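Local coordinates for protein 3-methyladenine DNA glycosylase (Helicobacter pylori, PDB 1PU6) that removes 3-methyladenine and probably related alkylated bases from DNA as a glycosylase of the helix-hairpin-helix superfamily, starting base excision repair, at residues A[33-38]-A[50-55]; A[56-61]-A[81-86]; A[24-29]-A[43-48]. All coordinates share one frame; numbering follows the deposited sequence.

Interaction 1: residues A[33-38]-A[50-55]; sequences ALLGAV and KSLENL
L35, L52 and L55 form a small, buried helix-to-helix contact made of leucine packing, where helix 31-39 lies against helix 45-57. L35 points toward the second helix and is shared by two leucines one turn apart. Its CB is met by CD2 of L52 at 4.1 Å, while further out its CD1 reaches CD1 of L55 at 4.3 Å, methyl to methyl. L52 starts out beside the gap rather than across it. Its CG lies anti to the carbonyl carbon (chi1 -68°) and the rest of the chain is extended, which swings both methyls over to the other helix. There the second methyl, CD1, lies over the backbone of G36, 4.8 Å from G36 CA. The distances are ordinary van der Waals separations, and only 112 Å² is buried between the segments, so the fit is modest. L97 of helix 90-108 also packs on L35, and I60 touches L55, extending the apolar layer beyond the three leucines. From helix 31-39, A37 O accepts a hydrogen bond from S133 OG on helix 131-141. Helix 31-39 is thus set between helix 45-57 and helix 131-141, the latter probably the second helix of the helix-hairpin-helix element, in an all-helical HhH-GPD protein.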
loop_
_atom_site.group_PDB
_atom_site.type_symbol
_atom_site.label_atom_id
_atom_site.label_comp_id
_atom_site.label_asym_id
_atom_site.label_seq_id
_atom_site.Cartn_x
_atom_site.Cartn_y
_atom_site.Cartn_z
ATOM N N ALA A 33 4.510 7.120 -1.513
ATOM C CA ALA A 33 3.615 5.975 -1.272
ATOM C C ALA A 33 4.355 4.644 -1.547
ATOM O O ALA A 33 4.209 3.675 -0.771
ATOM C CB ALA A 33 2.299 6.081 -2.126
ATOM N N LEU A 34 5.114 4.552 -2.657
ATOM C CA LEU A 34 5.934 3.340 -2.895
ATOM C C LEU A 34 6.926 3.147 -1.719
ATOM O O LEU A 34 7.048 2.015 -1.197
ATOM C CB LEU A 34 6.704 3.493 -4.248
ATOM C CG LEU A 34 7.636 2.322 -4.582
ATOM C CD1 LEU A 34 7.825 2.297 -6.117
ATOM C CD2 LEU A 34 9.011 2.562 -3.922
ATOM N N LEU A 35 7.594 4.215 -1.256
ATOM C CA LEU A 35 8.548 4.020 -0.155
ATOM C C LEU A 35 7.855 3.500 1.121
ATOM O O LEU A 35 8.350 2.580 1.795
ATOM C CB LEU A 35 9.277 5.331 0.242
ATOM C CG LEU A 35 10.157 5.883 -0.860
ATOM C CD1 LEU A 35 10.743 7.179 -0.338
ATOM C CD2 LEU A 35 11.315 4.902 -1.204
ATOM N N GLY A 36 6.715 4.073 1.478
ATOM C CA GLY A 36 6.032 3.594 2.661
ATOM C C GLY A 36 5.503 2.182 2.530
ATOM O O GLY A 36 5.471 1.450 3.527
ATOM N N ALA A 37 5.078 1.791 1.324
ATOM C CA ALA A 37 4.561 0.448 1.127
ATOM C C ALA A 37 5.671 -0.565 1.390
ATOM O O ALA A 37 5.389 -1.654 1.915
ATOM C CB ALA A 37 4.026 0.288 -0.311
ATOM N N VAL A 38 6.910 -0.226 1.021
ATOM C CA VAL A 38 8.020 -1.120 1.287
ATOM C C VAL A 38 8.377 -1.105 2.774
ATOM O O VAL A 38 8.570 -2.185 3.375
ATOM C CB VAL A 38 9.244 -0.714 0.419
ATOM C CG1 VAL A 38 10.480 -1.529 0.819
ATOM C CG2 VAL A 38 8.874 -0.926 -1.093
ATOM N N LYS A 50 7.856 8.127 10.870
ATOM C CA LYS A 50 9.122 8.644 11.435
ATOM C C LYS A 50 10.318 8.502 10.475
ATOM O O LYS A 50 11.146 9.413 10.366
ATOM C CB LYS A 50 9.442 7.992 12.811
ATOM C CG LYS A 50 8.465 8.255 13.917
ATOM N N SER A 51 10.417 7.358 9.796
ATOM C CA SER A 51 11.441 7.163 8.766
ATOM C C SER A 51 11.239 8.174 7.625
ATOM O O SER A 51 12.196 8.772 7.124
ATOM C CB SER A 51 11.299 5.741 8.177
ATOM O OG SER A 51 11.683 4.806 9.193
ATOM N N LEU A 52 9.982 8.334 7.181
ATOM C CA LEU A 52 9.737 9.291 6.076
ATOM C C LEU A 52 10.127 10.726 6.500
ATOM O O LEU A 52 10.682 11.494 5.693
ATOM C CB LEU A 52 8.288 9.215 5.584
ATOM C CG LEU A 52 7.896 7.898 4.873
ATOM C CD1 LEU A 52 6.410 7.933 4.581
ATOM C CD2 LEU A 52 8.662 7.748 3.528
ATOM N N GLU A 53 9.880 11.058 7.772
ATOM C CA GLU A 53 10.286 12.354 8.291
ATOM C C GLU A 53 11.806 12.503 8.256
ATOM O O GLU A 53 12.304 13.555 7.856
ATOM C CB GLU A 53 9.761 12.539 9.718
ATOM C CG GLU A 53 9.800 13.965 10.195
ATOM C CD GLU A 53 9.456 14.078 11.682
ATOM O OE1 GLU A 53 8.421 13.489 12.121
ATOM O OE2 GLU A 53 10.231 14.740 12.419
ATOM N N ASN A 54 12.553 11.457 8.649
ATOM C CA ASN A 54 14.007 11.540 8.556
ATOM C C ASN A 54 14.475 11.772 7.109
ATOM O O ASN A 54 15.416 12.548 6.895
ATOM C CB ASN A 54 14.676 10.249 9.101
ATOM C CG ASN A 54 14.590 10.124 10.633
ATOM O OD1 ASN A 54 14.376 11.126 11.369
ATOM N ND2 ASN A 54 14.786 8.903 11.129
ATOM N N LEU A 55 13.823 11.092 6.145
ATOM C CA LEU A 55 14.172 11.217 4.722
ATOM C C LEU A 55 13.909 12.640 4.218
ATOM O O LEU A 55 14.719 13.206 3.439
ATOM C CB LEU A 55 13.414 10.200 3.844
ATOM C CG LEU A 55 13.857 8.740 4.068
ATOM C CD1 LEU A 55 12.915 7.814 3.324
ATOM C CD2 LEU A 55 15.291 8.553 3.558
#

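Interaction 2: residues A[56-61]-A[81-86]; sequences KNAFIL and AECVRP
C83 points its thiol at the turn that follows helix 45-57 and meets two apolar groups there, the methyl of A58 and the end of I60. The two come at the sulfur from different directions. A58 CB sits nearly straight ahead, continuing the line of the C83 CB-SG bond at an angle of about 150° and a distance of 4.4 Å from SG. I60 CD1 comes in from the flank instead, at about 116° to the same bond, and is the closer of the two at 3.8 Å from SG. A58 CB and I60 CD1 are themselves 3.8 Å apart, so sulfur and two methyls close a compact triangle. The sulfur is placed there by a first torsion that sets SG beside the backbone N of C83 (chi1 -75°). I60 runs its CG1 branch out extended, with CD1 leading. Helix 45-57 ends in a Schellman motif: F59 takes a positive phi, its N bonds back to K56 O at 3.0 Å, and I60 N probably bonds back to L55 O. The reversal places A58 and I60 on the same side, while the F59 ring is thrown outward, away from the contact. C83 lies in the last turn of helix 77-83, so the contact joins the C-terminal ends of two helices of the HhH-GPD fold. I60 is buried, with L55, I72 and I75 also around it, whereas A58 and C83 keep some exposure toward the surface. The interface is slight, 70 Å² in all, and wholly apolar between the two segments. Beside it, the carbonyl O of C83 accepts a hydrogen bond from N54 ND2, tying the end of helix 77-83 to the side of helix 45-57.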
loop_
_atom_site.group_PDB
_atom_site.type_symbol
_atom_site.label_atom_id
_atom_site.label_comp_id
_atom_site.label_asym_id
_atom_site.label_seq_id
_atom_site.Cartn_x
_atom_site.Cartn_y
_atom_site.Cartn_z
ATOM N N LYS A 56 12.812 13.242 4.668
ATOM C CA LYS A 56 12.501 14.635 4.268
ATOM C C LYS A 56 13.404 15.642 4.946
ATOM O O LYS A 56 13.839 16.602 4.311
ATOM C CB LYS A 56 11.024 14.982 4.521
ATOM C CG LYS A 56 10.111 14.140 3.657
ATOM C CD LYS A 56 8.668 14.218 4.104
ATOM C CE LYS A 56 7.789 13.467 3.126
ATOM N NZ LYS A 56 6.333 13.941 3.136
ATOM N N ASN A 57 13.719 15.397 6.205
ATOM C CA ASN A 57 14.585 16.304 6.963
ATOM C C ASN A 57 16.039 16.295 6.488
ATOM O O ASN A 57 16.787 17.263 6.729
ATOM C CB ASN A 57 14.537 15.924 8.439
ATOM C CG ASN A 57 13.201 16.295 9.139
ATOM O OD1 ASN A 57 13.003 15.906 10.306
ATOM N ND2 ASN A 57 12.291 17.029 8.451
ATOM N N ALA A 58 16.453 15.197 5.842
ATOM C CA ALA A 58 17.777 15.100 5.237
ATOM C C ALA A 58 17.752 15.524 3.775
ATOM O O ALA A 58 18.797 15.489 3.103
ATOM C CB ALA A 58 18.335 13.650 5.367
ATOM N N PHE A 59 16.564 15.900 3.259
ATOM C CA PHE A 59 16.402 16.296 1.836
ATOM C C PHE A 59 16.755 15.214 0.825
ATOM O O PHE A 59 17.126 15.481 -0.323
ATOM C CB PHE A 59 17.067 17.683 1.513
ATOM C CG PHE A 59 16.651 18.753 2.481
ATOM C CD1 PHE A 59 17.510 19.188 3.487
ATOM C CD2 PHE A 59 15.352 19.272 2.431
ATOM C CE1 PHE A 59 17.107 20.141 4.409
ATOM C CE2 PHE A 59 14.926 20.253 3.369
ATOM C CZ PHE A 59 15.801 20.677 4.352
ATOM N N ILE A 60 16.583 13.977 1.263
ATOM C CA ILE A 60 16.653 12.859 0.348
ATOM C C ILE A 60 15.366 12.784 -0.488
ATOM O O ILE A 60 15.389 12.486 -1.726
ATOM C CB ILE A 60 16.896 11.581 1.138
ATOM C CG1 ILE A 60 18.276 11.652 1.830
ATOM C CG2 ILE A 60 16.811 10.370 0.204
ATOM C CD1 ILE A 60 18.422 10.664 3.054
ATOM N N LEU A 61 14.241 13.012 0.181
ATOM C CA LEU A 61 12.915 13.029 -0.462
ATOM C C LEU A 61 12.440 14.488 -0.514
ATOM O O LEU A 61 12.308 15.114 0.559
ATOM C CB LEU A 61 11.986 12.168 0.402
ATOM C CG LEU A 61 10.487 11.838 0.146
ATOM C CD1 LEU A 61 10.169 11.233 -1.215
ATOM C CD2 LEU A 61 9.983 10.844 1.212
ATOM N N ALA A 81 20.241 3.631 5.703
ATOM C CA ALA A 81 19.939 2.717 6.820
ATOM C C ALA A 81 19.715 3.518 8.111
ATOM O O ALA A 81 18.767 3.217 8.871
ATOM C CB ALA A 81 21.080 1.671 7.003
ATOM N N GLU A 82 20.526 4.553 8.331
ATOM C CA GLU A 82 20.345 5.444 9.487
ATOM C C GLU A 82 18.999 6.152 9.463
ATOM O O GLU A 82 18.289 6.183 10.512
ATOM C CB GLU A 82 21.506 6.447 9.598
ATOM N N CYS A 83 18.584 6.678 8.291
ATOM C CA CYS A 83 17.282 7.344 8.194
ATOM C C CYS A 83 16.097 6.431 8.458
ATOM O O CYS A 83 15.092 6.855 9.020
ATOM C CB CYS A 83 17.081 7.959 6.801
ATOM S SG CYS A 83 18.037 9.451 6.591
ATOM N N VAL A 84 16.195 5.171 8.042
ATOM C CA VAL A 84 15.038 4.277 8.178
ATOM C C VAL A 84 15.054 3.442 9.479
ATOM O O VAL A 84 14.259 2.536 9.643
ATOM C CB VAL A 84 14.760 3.447 6.861
ATOM C CG1 VAL A 84 14.598 4.427 5.624
ATOM C CG2 VAL A 84 15.878 2.366 6.577
ATOM N N ARG A 85 15.998 3.716 10.377
ATOM C CA ARG A 85 16.020 3.017 11.650
ATOM C C ARG A 85 14.659 2.879 12.367
ATOM O O ARG A 85 14.379 1.817 12.944
ATOM C CB ARG A 85 17.040 3.721 12.585
ATOM C CG ARG A 85 18.173 2.893 12.931
ATOM C CD ARG A 85 19.088 3.536 14.012
ATOM N NE ARG A 85 19.109 2.866 15.327
ATOM C CZ ARG A 85 19.724 3.392 16.441
ATOM N NH1 ARG A 85 20.333 4.593 16.429
ATOM N NH2 ARG A 85 19.732 2.717 17.598
ATOM N N PRO A 86 13.819 3.931 12.413
ATOM C CA PRO A 86 12.565 3.835 13.169
ATOM C C PRO A 86 11.590 2.731 12.751
ATOM O O PRO A 86 10.896 2.213 13.640
ATOM C CB PRO A 86 11.913 5.209 12.979
ATOM C CG PRO A 86 12.978 6.137 12.651
ATOM C CD PRO A 86 14.039 5.287 11.889
#

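Interaction 3: residues A[24-29]-A[43-48]; sequences WWPNAL and TKFEAV
F45, in the first turn of helix 45-57, pushes its ring against W25 and P26 at the start of a type II beta turn running from W25 to A28, so a loop leading into helix 31-39 is packed on a helix start within the HhH-GPD glycosylase fold. The turn itself is closed by a weak bond from A28 N to W25 O, 3.3 Å long. The tight part of the contact is the far rim of the phenyl ring. CE2 of F45 lies 3.9 Å from W25 CZ2, and CZ lies 3.9 Å from W25 NE1, so the phenyl meets the NE1, CE2 and CZ2 atoms of the indole. The approach is oblique: the F45 ring and the five-membered ring of W25 have centroids 5.3 Å apart and planes at 69°. F45 gets there with CG anti to its backbone N (chi1 -160°), which sends the ring out from the helix toward the loop; it contributes more than half of the 121 Å² buried here. W25 is buried, and the ring of Y140, on helix 131-141, also meets it, at about 40° between planes.

The looser side is that of P26 and the surroundings of the phenyl ring. Both P26 and F45 stay partly exposed, unlike W25. A molecule of beta-mercaptoethanol lies about 3 Å from the F45 side chain; it probably came from the crystallisation liquor, but its presence is consistent with a small pocket here. P26 and F45 run toward each other from opposite directions, and the proline touches the ring at another corner: its CG rests 4.0 Å from F45 CE1, with CD behind at 4.2 Å.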
loop_
_atom_site.group_PDB
_atom_site.type_symbol
_atom_site.label_atom_id
_atom_site.label_comp_id
_atom_site.label_asym_id
_atom_site.label_seq_id
_atom_site.Cartn_x
_atom_site.Cartn_y
_atom_site.Cartn_z
ATOM N N TRP A 24 -6.980 7.248 1.016
ATOM C CA TRP A 24 -6.659 6.759 2.372
ATOM C C TRP A 24 -5.171 6.876 2.720
ATOM O O TRP A 24 -4.803 7.478 3.754
ATOM C CB TRP A 24 -7.174 5.333 2.628
ATOM C CG TRP A 24 -6.791 4.818 4.009
ATOM C CD1 TRP A 24 -7.284 5.251 5.232
ATOM C CD2 TRP A 24 -5.837 3.811 4.296
ATOM N NE1 TRP A 24 -6.675 4.558 6.247
ATOM C CE2 TRP A 24 -5.803 3.640 5.699
ATOM C CE3 TRP A 24 -5.043 2.965 3.499
ATOM C CZ2 TRP A 24 -4.971 2.687 6.332
ATOM C CZ3 TRP A 24 -4.223 2.022 4.127
ATOM C CH2 TRP A 24 -4.218 1.876 5.534
ATOM N N TRP A 25 -4.314 6.277 1.878
ATOM C CA TRP A 25 -2.854 6.302 2.162
ATOM C C TRP A 25 -2.398 7.794 1.996
ATOM O O TRP A 25 -2.696 8.419 0.947
ATOM C CB TRP A 25 -2.172 5.387 1.114
ATOM C CG TRP A 25 -0.802 4.977 1.470
ATOM C CD1 TRP A 25 0.317 5.762 1.558
ATOM C CD2 TRP A 25 -0.394 3.633 1.763
ATOM N NE1 TRP A 25 1.402 4.979 1.900
ATOM C CE2 TRP A 25 1.001 3.669 2.031
ATOM C CE3 TRP A 25 -1.082 2.399 1.867
ATOM C CZ2 TRP A 25 1.733 2.518 2.388
ATOM C CZ3 TRP A 25 -0.356 1.234 2.215
ATOM C CH2 TRP A 25 1.040 1.315 2.472
ATOM N N PRO A 26 -1.674 8.368 2.967
ATOM C CA PRO A 26 -1.178 9.749 2.809
ATOM C C PRO A 26 -0.172 9.867 1.650
ATOM O O PRO A 26 0.713 9.019 1.487
ATOM C CB PRO A 26 -0.510 10.100 4.165
ATOM C CG PRO A 26 -0.460 8.854 4.912
ATOM C CD PRO A 26 -1.253 7.733 4.233
ATOM N N ASN A 27 -0.352 10.898 0.830
ATOM C CA ASN A 27 0.467 11.097 -0.367
ATOM C C ASN A 27 0.432 9.909 -1.365
ATOM O O ASN A 27 1.448 9.550 -2.003
ATOM C CB ASN A 27 1.924 11.503 0.010
ATOM C CG ASN A 27 1.963 12.866 0.717
ATOM O OD1 ASN A 27 2.565 13.015 1.822
ATOM N ND2 ASN A 27 1.283 13.866 0.121
ATOM N N ALA A 28 -0.761 9.349 -1.540
ATOM C CA ALA A 28 -1.016 8.337 -2.566
ATOM C C ALA A 28 -0.655 8.863 -3.970
ATOM O O ALA A 28 -0.698 10.090 -4.269
ATOM C CB ALA A 28 -2.501 7.922 -2.524
ATOM N N LEU A 29 -0.253 7.913 -4.812
ATOM C CA LEU A 29 0.052 8.142 -6.238
ATOM C C LEU A 29 1.358 8.882 -6.452
ATOM O O LEU A 29 1.631 9.380 -7.575
ATOM C CB LEU A 29 -1.108 8.805 -7.020
ATOM C CG LEU A 29 -2.490 8.140 -6.832
ATOM C CD1 LEU A 29 -3.557 8.728 -7.749
ATOM C CD2 LEU A 29 -2.465 6.607 -6.999
ATOM N N THR A 43 6.118 -4.160 10.141
ATOM C CA THR A 43 6.073 -3.097 11.185
ATOM C C THR A 43 4.781 -2.300 11.167
ATOM O O THR A 43 3.840 -2.680 10.480
ATOM C CB THR A 43 7.340 -2.170 11.146
ATOM O OG1 THR A 43 7.355 -1.327 12.319
ATOM C CG2 THR A 43 7.247 -1.195 9.999
ATOM N N LYS A 44 4.704 -1.242 11.977
ATOM C CA LYS A 44 3.517 -0.417 12.041
ATOM C C LYS A 44 3.698 0.855 11.238
ATOM O O LYS A 44 4.794 1.416 11.193
ATOM C CB LYS A 44 3.161 -0.084 13.519
ATOM C CG LYS A 44 3.201 -1.346 14.434
ATOM N N PHE A 45 2.620 1.304 10.583
ATOM C CA PHE A 45 2.720 2.512 9.774
ATOM C C PHE A 45 3.156 3.754 10.568
ATOM O O PHE A 45 3.827 4.625 10.023
ATOM C CB PHE A 45 1.456 2.792 8.950
ATOM C CG PHE A 45 1.722 3.728 7.789
ATOM C CD1 PHE A 45 1.246 5.040 7.810
ATOM C CD2 PHE A 45 2.518 3.331 6.716
ATOM C CE1 PHE A 45 1.494 5.914 6.766
ATOM C CE2 PHE A 45 2.791 4.214 5.681
ATOM C CZ PHE A 45 2.277 5.510 5.704
ATOM N N GLU A 46 2.859 3.816 11.858
ATOM C CA GLU A 46 3.295 4.963 12.643
ATOM C C GLU A 46 4.850 5.098 12.705
ATOM O O GLU A 46 5.416 6.222 12.740
ATOM C CB GLU A 46 2.660 4.844 14.030
ATOM C CG GLU A 46 1.121 4.813 14.032
ATOM C CD GLU A 46 0.476 3.730 13.164
ATOM O OE1 GLU A 46 -0.239 4.094 12.190
ATOM O OE2 GLU A 46 0.674 2.522 13.446
ATOM N N ALA A 47 5.539 3.949 12.657
ATOM C CA ALA A 47 7.005 3.957 12.628
ATOM C C ALA A 47 7.485 4.418 11.267
ATOM O O ALA A 47 8.538 5.077 11.141
ATOM C CB ALA A 47 7.557 2.584 12.949
ATOM N N VAL A 48 6.744 4.015 10.228
ATOM C CA VAL A 48 7.107 4.421 8.860
ATOM C C VAL A 48 7.088 5.954 8.751
ATOM O O VAL A 48 7.969 6.556 8.085
ATOM C CB VAL A 48 6.166 3.763 7.834
ATOM C CG1 VAL A 48 6.436 4.262 6.399
ATOM C CG2 VAL A 48 6.375 2.246 7.876
#

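How the interactions relate
Helix 45-57 runs through all three contacts: its first turn serves interaction 3, its later turns interaction 1, and its end with the following turn interaction 2. Centres of interactions 1 and 3 are about 7 Å apart and those of 1 and 2 about 8 Å, while 2 and 3 stand about 15 Å apart. Along the chain interactions 1 and 3 alternate their segments, and both close before interaction 2 opens. Direct joints link them: W25 CZ2 packs on A37 N at 3.6 Å, and S51 OG packs on P86 CD, also at 3.6 Å. One helix thus ties loop 24-29, helix 31-39 and helix 77-83 into a continuous unit.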